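Local coordinates for Non-structural protein 3 (Porcine deltacoronavirus, PDB 6LN0) that probably cleaves the viral polyprotein through its papain-like protease domain and carries a macro domain that, as in relatives, may bind ADP-ribose, at residues Val344-Ile354 against Ala377-Thr388; Arg171-Lys182 against Gly207-Val217. One frame throughout, in Å; residues are numbered along the deposited sequence.

Contact 1: Val344-Ile354 against Ala377-Thr388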
loop_
_atom_site.group_PDB
_atom_site.type_symbol
_atom_site.label_atom_id
_atom_site.label_comp_id
_atom_site.label_asym_id
_atom_site.label_seq_id
_atom_site.Cartn_x
_atom_site.Cartn_y
_atom_site.Cartn_z
ATOM N N VAL A 344 -15.877 -30.782 0.652
ATOM C CA VAL A 344 -16.133 -31.695 -0.447
ATOM C C VAL A 344 -15.299 -32.960 -0.270
ATOM O O VAL A 344 -14.276 -32.967 0.407
ATOM C CB VAL A 344 -15.831 -31.028 -1.804
ATOM C CG1 VAL A 344 -16.645 -29.769 -2.005
ATOM C CG2 VAL A 344 -14.354 -30.736 -1.899
ATOM N N ILE A 345 -15.744 -34.052 -0.903
ATOM C CA ILE A 345 -14.932 -35.254 -1.005
ATOM C C ILE A 345 -14.127 -35.193 -2.286
ATOM O O ILE A 345 -14.678 -35.035 -3.378
ATOM C CB ILE A 345 -15.788 -36.523 -0.996
ATOM C CG1 ILE A 345 -16.856 -36.475 0.084
ATOM C CG2 ILE A 345 -14.879 -37.730 -0.829
ATOM C CD1 ILE A 345 -17.769 -37.720 0.021
ATOM N N SER A 346 -12.843 -35.373 -2.166
ATOM C CA SER A 346 -11.949 -35.332 -3.309
ATOM C C SER A 346 -11.657 -36.792 -3.652
ATOM O O SER A 346 -10.792 -37.421 -3.043
ATOM C CB SER A 346 -10.707 -34.512 -2.963
ATOM O OG SER A 346 -9.579 -34.933 -3.701
ATOM N N VAL A 347 -12.416 -37.350 -4.591
ATOM C CA VAL A 347 -12.316 -38.777 -4.909
ATOM C C VAL A 347 -11.219 -38.879 -5.961
ATOM O O VAL A 347 -11.452 -38.704 -7.159
ATOM C CB VAL A 347 -13.638 -39.367 -5.389
ATOM C CG1 VAL A 347 -13.506 -40.884 -5.533
ATOM C CG2 VAL A 347 -14.781 -38.973 -4.465
ATOM N N ALA A 348 -10.000 -39.135 -5.501
ATOM C CA ALA A 348 -8.848 -39.050 -6.388
ATOM C C ALA A 348 -8.785 -40.225 -7.360
ATOM O O ALA A 348 -8.149 -40.125 -8.413
ATOM C CB ALA A 348 -7.570 -38.946 -5.544
ATOM N N ARG A 349 -9.450 -41.326 -7.043
ATOM C CA ARG A 349 -9.427 -42.512 -7.877
ATOM C C ARG A 349 -10.733 -43.254 -7.670
ATOM O O ARG A 349 -11.294 -43.249 -6.571
ATOM C CB ARG A 349 -8.258 -43.428 -7.529
ATOM C CG ARG A 349 -8.103 -44.558 -8.484
ATOM C CD ARG A 349 -6.874 -45.340 -8.163
ATOM N NE ARG A 349 -6.831 -46.556 -8.952
ATOM C CZ ARG A 349 -5.971 -47.549 -8.750
ATOM N NH1 ARG A 349 -5.065 -47.469 -7.779
ATOM N NH2 ARG A 349 -6.020 -48.632 -9.524
ATOM N N GLU A 350 -11.201 -43.901 -8.736
ATOM C CA GLU A 350 -12.462 -44.629 -8.734
ATOM C C GLU A 350 -13.650 -43.693 -8.644
ATOM O O GLU A 350 -14.683 -44.053 -8.081
ATOM C CB GLU A 350 -12.534 -45.665 -7.604
ATOM C CG GLU A 350 -11.290 -46.524 -7.443
ATOM C CD GLU A 350 -11.139 -47.543 -8.556
ATOM O OE1 GLU A 350 -10.190 -48.365 -8.491
ATOM O OE2 GLU A 350 -11.977 -47.525 -9.492
ATOM N N TYR A 351 -13.497 -42.478 -9.165
ATOM C CA TYR A 351 -14.577 -41.511 -9.103
ATOM C C TYR A 351 -15.765 -42.028 -9.891
ATOM O O TYR A 351 -15.650 -42.323 -11.083
ATOM C CB TYR A 351 -14.146 -40.161 -9.669
ATOM C CG TYR A 351 -15.287 -39.171 -9.683
ATOM C CD1 TYR A 351 -16.111 -39.049 -8.578
ATOM C CD2 TYR A 351 -15.544 -38.368 -10.788
ATOM C CE1 TYR A 351 -17.155 -38.172 -8.549
ATOM C CE2 TYR A 351 -16.600 -37.450 -10.771
ATOM C CZ TYR A 351 -17.406 -37.366 -9.637
ATOM O OH TYR A 351 -18.464 -36.477 -9.556
ATOM N N ASP A 352 -16.912 -42.092 -9.229
ATOM C CA ASP A 352 -18.136 -42.630 -9.813
ATOM C C ASP A 352 -19.243 -41.602 -9.649
ATOM O O ASP A 352 -19.732 -41.407 -8.521
ATOM C CB ASP A 352 -18.494 -43.952 -9.141
ATOM C CG ASP A 352 -19.637 -44.673 -9.836
ATOM O OD1 ASP A 352 -20.514 -43.986 -10.409
ATOM O OD2 ASP A 352 -19.659 -45.928 -9.779
ATOM N N PRO A 353 -19.683 -40.939 -10.718
ATOM C CA PRO A 353 -20.674 -39.865 -10.557
ATOM C C PRO A 353 -22.002 -40.289 -9.938
ATOM O O PRO A 353 -22.808 -39.404 -9.636
ATOM C CB PRO A 353 -20.875 -39.338 -11.990
ATOM C CG PRO A 353 -19.920 -40.086 -12.856
ATOM C CD PRO A 353 -18.953 -40.823 -11.988
ATOM N N ILE A 354 -22.284 -41.579 -9.746
ATOM C CA ILE A 354 -23.514 -41.968 -9.074
ATOM C C ILE A 354 -23.284 -42.729 -7.785
ATOM O O ILE A 354 -24.216 -43.161 -7.122
ATOM C CB ILE A 354 -24.453 -42.770 -10.009
ATOM C CG1 ILE A 354 -23.797 -44.079 -10.419
ATOM C CG2 ILE A 354 -24.862 -41.937 -11.222
ATOM C CD1 ILE A 354 -24.767 -45.003 -11.101
ATOM N N ALA A 377 -23.476 -34.692 0.280
ATOM C CA ALA A 377 -22.048 -34.503 0.091
ATOM C C ALA A 377 -21.769 -34.186 -1.369
ATOM O O ALA A 377 -22.430 -34.729 -2.258
ATOM C CB ALA A 377 -21.265 -35.744 0.526
ATOM N N VAL A 378 -20.808 -33.286 -1.605
ATOM C CA VAL A 378 -20.287 -33.000 -2.936
ATOM C C VAL A 378 -19.035 -33.827 -3.138
ATOM O O VAL A 378 -18.176 -33.880 -2.256
ATOM C CB VAL A 378 -19.969 -31.506 -3.123
ATOM C CG1 VAL A 378 -19.148 -31.299 -4.394
ATOM C CG2 VAL A 378 -21.242 -30.694 -3.161
ATOM N N ALA A 379 -18.911 -34.452 -4.303
ATOM C CA ALA A 379 -17.727 -35.223 -4.650
ATOM C C ALA A 379 -17.098 -34.609 -5.884
ATOM O O ALA A 379 -17.810 -34.141 -6.776
ATOM C CB ALA A 379 -18.072 -36.696 -4.918
ATOM N N ILE A 380 -15.773 -34.586 -5.930
ATOM C CA ILE A 380 -15.064 -34.056 -7.084
ATOM C C ILE A 380 -14.097 -35.111 -7.574
ATOM O O ILE A 380 -13.498 -35.851 -6.786
ATOM C CB ILE A 380 -14.322 -32.716 -6.820
ATOM C CG1 ILE A 380 -13.414 -32.786 -5.602
ATOM C CG2 ILE A 380 -15.302 -31.546 -6.728
ATOM C CD1 ILE A 380 -12.414 -31.596 -5.550
ATOM N N GLY A 381 -13.964 -35.172 -8.889
ATOM C CA GLY A 381 -13.090 -36.103 -9.572
ATOM C C GLY A 381 -13.324 -35.902 -11.049
ATOM O O GLY A 381 -13.997 -34.952 -11.445
ATOM N N THR A 382 -12.808 -36.804 -11.876
ATOM C CA THR A 382 -13.180 -36.775 -13.288
ATOM C C THR A 382 -13.528 -38.166 -13.787
ATOM O O THR A 382 -12.720 -39.087 -13.655
ATOM C CB THR A 382 -12.063 -36.205 -14.143
ATOM O OG1 THR A 382 -11.624 -34.988 -13.555
ATOM C CG2 THR A 382 -12.590 -35.944 -15.557
ATOM N N SER A 383 -14.715 -38.308 -14.371
ATOM C CA SER A 383 -15.079 -39.511 -15.115
ATOM C C SER A 383 -15.951 -39.156 -16.310
ATOM O O SER A 383 -16.650 -38.140 -16.316
ATOM C CB SER A 383 -15.831 -40.537 -14.263
ATOM O OG SER A 383 -15.963 -41.783 -14.961
ATOM N N ALA A 384 -15.927 -40.047 -17.301
ATOM C CA ALA A 384 -16.729 -39.915 -18.506
ATOM C C ALA A 384 -18.160 -40.405 -18.333
ATOM O O ALA A 384 -18.965 -40.226 -19.250
ATOM C CB ALA A 384 -16.055 -40.674 -19.645
ATOM N N ASP A 385 -18.504 -41.004 -17.196
ATOM C CA ASP A 385 -19.837 -41.570 -17.034
ATOM C C ASP A 385 -20.872 -40.465 -16.872
ATOM O O ASP A 385 -20.546 -39.286 -16.718
ATOM C CB ASP A 385 -19.887 -42.511 -15.832
ATOM C CG ASP A 385 -18.806 -43.574 -15.886
ATOM O OD1 ASP A 385 -17.829 -43.387 -16.647
ATOM O OD2 ASP A 385 -18.914 -44.585 -15.165
ATOM N N GLU A 386 -22.134 -40.858 -16.883
ATOM C CA GLU A 386 -23.107 -39.786 -16.831
ATOM C C GLU A 386 -23.723 -39.680 -15.445
ATOM O O GLU A 386 -23.993 -40.699 -14.795
ATOM C CB GLU A 386 -24.223 -39.975 -17.874
ATOM C CG GLU A 386 -23.815 -39.565 -19.302
ATOM C CD GLU A 386 -24.271 -38.153 -19.680
ATOM O OE1 GLU A 386 -25.060 -37.553 -18.911
ATOM O OE2 GLU A 386 -23.828 -37.638 -20.742
ATOM N N PRO A 387 -23.955 -38.466 -14.976
ATOM C CA PRO A 387 -24.549 -38.281 -13.657
ATOM C C PRO A 387 -26.065 -38.361 -13.719
ATOM O O PRO A 387 -26.682 -38.119 -14.753
ATOM C CB PRO A 387 -24.101 -36.865 -13.290
ATOM C CG PRO A 387 -24.155 -36.159 -14.624
ATOM C CD PRO A 387 -23.667 -37.181 -15.634
ATOM N N THR A 388 -26.661 -38.672 -12.567
ATOM C CA THR A 388 -28.111 -38.732 -12.417
ATOM C C THR A 388 -28.638 -37.722 -11.405
ATOM O O THR A 388 -29.806 -37.816 -11.001
ATOM C CB THR A 388 -28.553 -40.139 -12.007
ATOM O OG1 THR A 388 -28.189 -40.363 -10.642
ATOM C CG2 THR A 388 -27.899 -41.205 -12.887
HETATM O O HOH W 1 -16.809 -44.428 -12.754
#
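A parallel strand pair inside a mixed beta sheet of the papain-like protease region sets Ile345 beside Ala379 and Ser346 beside Ile380, and the chain then turns back so that Tyr351 and Pro353 lean on the far end of the same partner strand. Three backbone bonds join the pair. Ile345 N donates to Val378 O at 2.8 Å, Ile345 O accepts from Ile380 N, and Val347 N donates to Ile380 O at 2.9 Å. Beyond Val347 this pairing stops and side chains take over.

Tyr351 does most of the work there. With CG anti to the backbone N (chi1 177°), its ring is laid over Gly381, whose CA sits 3.9 Å from the ring centroid, 26° off the normal: a CH-pi contact. The Gly381 backbone meets the ring directly, with Tyr351 CD2 at 3.3 Å from Gly381 C. The opposite ring face is taken by Pro353 CD, over the centre, so the ring is sandwiched between backbone and proline. Tyr351 CE1 also reaches Ala379 CB at 4.0 Å, a methyl that Val347 CG2 touches as well.

Further on, Pro353 CG meets Asp385 CB at 3.8 Å, and Ile354 CG2 packs on Thr388 CG2 at 3.5 Å. One water donates to both Tyr351 O and Asp385 OD2. Asp352 OD1 accepts from Ile354 N in an Asx turn that shapes the end of the 344-354 segment.

Strand 416-423 flanks 376-383 on its other side, where the Tyr351 hydroxyl bonds to Thr420 OG1. Val344 and Val378 both meet helix 313-322, while Ile345 and Val347 pack on Phe369 and Trp366 of strand 365-371.

Contact 2: Arg171-Lys182 against Gly207-Val217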
loop_
_atom_site.group_PDB
_atom_site.type_symbol
_atom_site.label_atom_id
_atom_site.label_comp_id
_atom_site.label_asym_id
_atom_site.label_seq_id
_atom_site.Cartn_x
_atom_site.Cartn_y
_atom_site.Cartn_z
ATOM N N ARG A 171 -1.359 8.947 -3.318
ATOM C CA ARG A 171 -2.762 8.585 -3.507
ATOM C C ARG A 171 -2.999 7.222 -2.882
ATOM O O ARG A 171 -2.289 6.263 -3.199
ATOM C CB ARG A 171 -3.137 8.562 -4.988
ATOM C CG ARG A 171 -2.682 9.810 -5.737
ATOM C CD ARG A 171 -3.568 10.107 -6.919
ATOM N NE ARG A 171 -4.911 10.516 -6.507
ATOM C CZ ARG A 171 -5.965 10.602 -7.326
ATOM N NH1 ARG A 171 -5.844 10.295 -8.614
ATOM N NH2 ARG A 171 -7.149 10.986 -6.848
ATOM N N THR A 172 -3.993 7.142 -1.999
ATOM C CA THR A 172 -4.235 5.962 -1.187
ATOM C C THR A 172 -5.725 5.669 -1.137
ATOM O O THR A 172 -6.558 6.557 -1.348
ATOM C CB THR A 172 -3.747 6.126 0.263
ATOM O OG1 THR A 172 -4.739 6.834 1.020
ATOM C CG2 THR A 172 -2.451 6.872 0.325
ATOM N N THR A 173 -6.048 4.416 -0.793
ATOM C CA THR A 173 -7.433 4.010 -0.632
ATOM C C THR A 173 -7.488 2.866 0.375
ATOM O O THR A 173 -6.510 2.133 0.558
ATOM C CB THR A 173 -8.051 3.593 -2.002
ATOM O OG1 THR A 173 -9.429 3.212 -1.845
ATOM C CG2 THR A 173 -7.284 2.409 -2.635
ATOM N N THR A 174 -8.628 2.721 1.041
ATOM C CA THR A 174 -8.904 1.501 1.792
ATOM C C THR A 174 -9.913 0.610 1.067
ATOM O O THR A 174 -10.229 -0.484 1.546
ATOM C CB THR A 174 -9.396 1.847 3.210
ATOM O OG1 THR A 174 -10.712 2.399 3.144
ATOM C CG2 THR A 174 -8.477 2.879 3.870
ATOM N N ASP A 175 -10.283 1.002 -0.149
ATOM C CA ASP A 175 -11.625 0.894 -0.698
ATOM C C ASP A 175 -11.654 0.427 -2.153
ATOM O O ASP A 175 -12.532 -0.334 -2.571
ATOM C CB ASP A 175 -12.262 2.291 -0.641
ATOM C CG ASP A 175 -13.600 2.276 -0.006
ATOM O OD1 ASP A 175 -14.025 1.168 0.343
ATOM O OD2 ASP A 175 -14.228 3.354 0.137
ATOM N N TYR A 176 -10.713 0.948 -2.929
ATOM C CA TYR A 176 -10.907 1.234 -4.343
ATOM C C TYR A 176 -12.307 1.798 -4.627
ATOM O O TYR A 176 -12.900 1.554 -5.678
ATOM C CB TYR A 176 -10.558 -0.020 -5.148
ATOM C CG TYR A 176 -9.062 -0.056 -5.308
ATOM C CD1 TYR A 176 -8.447 0.753 -6.265
ATOM C CD2 TYR A 176 -8.246 -0.801 -4.446
ATOM C CE1 TYR A 176 -7.077 0.779 -6.418
ATOM C CE2 TYR A 176 -6.857 -0.783 -4.590
ATOM C CZ TYR A 176 -6.283 0.019 -5.586
ATOM O OH TYR A 176 -4.920 0.100 -5.788
ATOM N N ASP A 177 -12.830 2.577 -3.687
ATOM C CA ASP A 177 -14.003 3.416 -3.885
ATOM C C ASP A 177 -13.527 4.855 -3.732
ATOM O O ASP A 177 -13.109 5.482 -4.713
ATOM C CB ASP A 177 -15.113 3.058 -2.885
ATOM C CG ASP A 177 -16.324 3.991 -2.972
ATOM O OD1 ASP A 177 -16.577 4.544 -4.053
ATOM O OD2 ASP A 177 -17.041 4.168 -1.962
ATOM N N GLN A 178 -13.504 5.368 -2.507
ATOM C CA GLN A 178 -12.935 6.692 -2.277
ATOM C C GLN A 178 -11.413 6.626 -2.336
ATOM O O GLN A 178 -10.796 5.750 -1.723
ATOM C CB GLN A 178 -13.387 7.228 -0.925
ATOM C CG GLN A 178 -13.021 8.684 -0.681
ATOM C CD GLN A 178 -13.696 9.623 -1.669
ATOM O OE1 GLN A 178 -13.027 10.386 -2.379
ATOM N NE2 GLN A 178 -15.033 9.566 -1.729
ATOM N N VAL A 179 -10.800 7.553 -3.065
ATOM C CA VAL A 179 -9.347 7.680 -3.136
ATOM C C VAL A 179 -8.938 8.990 -2.461
ATOM O O VAL A 179 -9.507 10.057 -2.740
ATOM C CB VAL A 179 -8.853 7.624 -4.594
ATOM C CG1 VAL A 179 -7.380 8.002 -4.681
ATOM C CG2 VAL A 179 -9.120 6.214 -5.219
ATOM N N THR A 180 -7.954 8.917 -1.577
ATOM C CA THR A 180 -7.507 10.085 -0.840
ATOM C C THR A 180 -6.062 10.389 -1.185
ATOM O O THR A 180 -5.210 9.497 -1.134
ATOM C CB THR A 180 -7.644 9.890 0.655
ATOM O OG1 THR A 180 -9.024 9.720 0.966
ATOM C CG2 THR A 180 -7.135 11.141 1.386
ATOM N N THR A 181 -5.800 11.651 -1.510
ATOM C CA THR A 181 -4.466 12.143 -1.819
ATOM C C THR A 181 -3.878 12.801 -0.576
ATOM O O THR A 181 -4.448 13.764 -0.060
ATOM C CB THR A 181 -4.524 13.149 -2.969
ATOM O OG1 THR A 181 -5.143 12.540 -4.115
ATOM C CG2 THR A 181 -3.126 13.645 -3.315
ATOM N N LYS A 182 -2.744 12.289 -0.110
ATOM C CA LYS A 182 -2.106 12.755 1.115
ATOM C C LYS A 182 -0.708 13.292 0.826
ATOM O O LYS A 182 -0.046 12.873 -0.130
ATOM C CB LYS A 182 -2.005 11.631 2.142
ATOM C CG LYS A 182 -3.117 10.594 2.037
ATOM C CD LYS A 182 -3.172 9.703 3.266
ATOM C CE LYS A 182 -4.576 9.168 3.509
ATOM N NZ LYS A 182 -4.837 8.788 4.941
ATOM N N GLY A 207 1.252 9.650 -8.620
ATOM C CA GLY A 207 0.054 9.371 -9.378
ATOM C C GLY A 207 -0.565 8.016 -9.132
ATOM O O GLY A 207 -1.753 7.826 -9.438
ATOM N N GLN A 208 0.192 7.075 -8.583
ATOM C CA GLN A 208 -0.251 5.707 -8.426
ATOM C C GLN A 208 -1.032 5.556 -7.125
ATOM O O GLN A 208 -0.738 6.206 -6.116
ATOM C CB GLN A 208 0.955 4.770 -8.458
ATOM C CG GLN A 208 0.693 3.355 -7.974
ATOM C CD GLN A 208 1.864 2.432 -8.247
ATOM O OE1 GLN A 208 2.722 2.733 -9.084
ATOM N NE2 GLN A 208 1.899 1.287 -7.557
ATOM N N ILE A 209 -2.050 4.702 -7.160
ATOM C CA ILE A 209 -2.933 4.505 -6.025
ATOM C C ILE A 209 -2.463 3.292 -5.243
ATOM O O ILE A 209 -2.197 2.235 -5.825
ATOM C CB ILE A 209 -4.382 4.332 -6.479
ATOM C CG1 ILE A 209 -4.815 5.525 -7.323
ATOM C CG2 ILE A 209 -5.273 4.144 -5.286
ATOM C CD1 ILE A 209 -6.252 5.392 -7.785
ATOM N N TYR A 210 -2.361 3.440 -3.928
ATOM C CA TYR A 210 -1.855 2.399 -3.056
ATOM C C TYR A 210 -2.930 2.044 -2.044
ATOM O O TYR A 210 -3.725 2.896 -1.626
ATOM C CB TYR A 210 -0.568 2.844 -2.321
ATOM C CG TYR A 210 0.623 3.026 -3.223
ATOM C CD1 TYR A 210 1.453 1.955 -3.524
ATOM C CD2 TYR A 210 0.920 4.269 -3.778
ATOM C CE1 TYR A 210 2.536 2.111 -4.351
ATOM C CE2 TYR A 210 1.992 4.431 -4.608
ATOM C CZ TYR A 210 2.807 3.353 -4.885
ATOM O OH TYR A 210 3.893 3.504 -5.720
ATOM N N LEU A 211 -2.967 0.776 -1.667
ATOM C CA LEU A 211 -3.838 0.357 -0.580
ATOM C C LEU A 211 -3.186 0.779 0.735
ATOM O O LEU A 211 -2.037 0.418 1.013
ATOM C CB LEU A 211 -4.068 -1.156 -0.623
ATOM C CG LEU A 211 -5.105 -1.745 0.343
ATOM C CD1 LEU A 211 -6.515 -1.202 0.069
ATOM C CD2 LEU A 211 -5.111 -3.258 0.271
ATOM N N GLU A 212 -3.899 1.575 1.518
ATOM C CA GLU A 212 -3.479 1.906 2.869
ATOM C C GLU A 212 -3.959 0.795 3.779
ATOM O O GLU A 212 -5.148 0.693 4.076
ATOM C CB GLU A 212 -4.060 3.247 3.287
ATOM C CG GLU A 212 -4.013 3.500 4.790
ATOM C CD GLU A 212 -3.786 4.969 5.113
ATOM O OE1 GLU A 212 -3.741 5.775 4.146
ATOM O OE2 GLU A 212 -3.643 5.304 6.325
ATOM N N VAL A 213 -3.054 -0.064 4.209
ATOM C CA VAL A 213 -3.488 -1.233 4.958
ATOM C C VAL A 213 -3.695 -0.850 6.418
ATOM O O VAL A 213 -2.773 -0.924 7.236
ATOM C CB VAL A 213 -2.493 -2.391 4.780
ATOM C CG1 VAL A 213 -2.896 -3.604 5.629
ATOM C CG2 VAL A 213 -2.404 -2.757 3.303
ATOM N N THR A 214 -4.903 -0.398 6.744
ATOM C CA THR A 214 -5.243 -0.100 8.123
ATOM C C THR A 214 -5.520 -1.412 8.838
ATOM O O THR A 214 -5.326 -2.496 8.284
ATOM C CB THR A 214 -6.443 0.827 8.207
ATOM O OG1 THR A 214 -7.611 0.139 7.739
ATOM C CG2 THR A 214 -6.201 2.087 7.411
ATOM N N GLU A 215 -5.977 -1.345 10.082
ATOM C CA GLU A 215 -6.349 -2.586 10.749
ATOM C C GLU A 215 -7.759 -3.015 10.374
ATOM O O GLU A 215 -8.079 -4.204 10.466
ATOM C CB GLU A 215 -6.197 -2.455 12.275
ATOM C CG GLU A 215 -4.793 -2.851 12.798
ATOM C CD GLU A 215 -4.674 -4.330 13.223
ATOM O OE1 GLU A 215 -3.623 -4.964 12.955
ATOM O OE2 GLU A 215 -5.629 -4.861 13.837
ATOM N N GLU A 216 -8.592 -2.071 9.930
ATOM C CA GLU A 216 -9.877 -2.424 9.342
ATOM C C GLU A 216 -9.696 -3.197 8.033
ATOM O O GLU A 216 -10.456 -4.135 7.745
ATOM C CB GLU A 216 -10.696 -1.161 9.117
ATOM C CG GLU A 216 -12.183 -1.419 8.990
ATOM C CD GLU A 216 -12.937 -0.214 8.439
ATOM O OE1 GLU A 216 -12.490 0.366 7.417
ATOM O OE2 GLU A 216 -13.975 0.159 9.036
ATOM N N VAL A 217 -8.697 -2.817 7.226
ATOM C CA VAL A 217 -8.379 -3.594 6.034
ATOM C C VAL A 217 -7.961 -5.010 6.418
ATOM O O VAL A 217 -8.449 -5.991 5.848
ATOM C CB VAL A 217 -7.291 -2.903 5.197
ATOM C CG1 VAL A 217 -6.804 -3.854 4.096
ATOM C CG2 VAL A 217 -7.808 -1.580 4.608
#
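Thr172 beside Tyr210 and Thr173 beside Leu211 form a parallel strand pair at the middle of a small sheet whose topology is consistent with the beta-grasp, ubiquitin-like domain that precedes the catalytic part of coronavirus papain-like proteases. Tyr210 N donates to Arg171 O and Thr173 N to Tyr210 O, while Glu212 N reaches Thr173 O at 2.8 Å.

Ile209 spreads its branches under the turn that follows the first strand. Its CG2 touches Thr173 CG2 at 3.8 Å and also Tyr176 CE1, while Val179 CG2 comes in across Ile209 CD1 at 3.9 Å. Thr173 CG2 in turn lies over the centre of one face of the Tyr176 ring. Putting its hydroxyl anti to the backbone N (chi1 -179°) lets Thr173 serve the turn: OG1 accepts from Asp175 N in an ST turn and donates to Gln178 O at 2.9 Å. Past the strand, Thr174 CB packs on Val217 CG2 of helix 215-223, whose N-cap is Thr214.

Charge gathers where Lys182, running extended, reaches Glu212: NZ and OE1 stand 3.3 Å apart, a salt bridge with a weak hydrogen bond. Thr172 OG1 lies 3.4 Å from the same Glu212 OE1, but its proton has a second possible acceptor in Thr180 O. The nearby lysine charge would probably favour an ionised Glu212 carboxylate.

How the contacts relate
Following the chain from the N terminus, the macro domain comes first and neither contact involves it. Contact 2 comes next: Arg171-Lys182 meets Gly207-Val217 across an interval holding helix 186-192 and the short strand 194-195, closing a loop and joining the two inner strands of the four-stranded sheet. After a stretch with several helices, 260-270 to 313-322 among them, contact 1 joins Val344-Ile354 to Ala377-Thr388. Its interval holds strands 358-360 and 365-371, with Cys360 at the end of the first and Cys363 between them; both bind zinc with Cys334 and Cys335. The contacts run in series, neither nested nor crossing, with centres about 44 Å apart and nearest atoms about 26 Å apart, and each ties together a separate sheet.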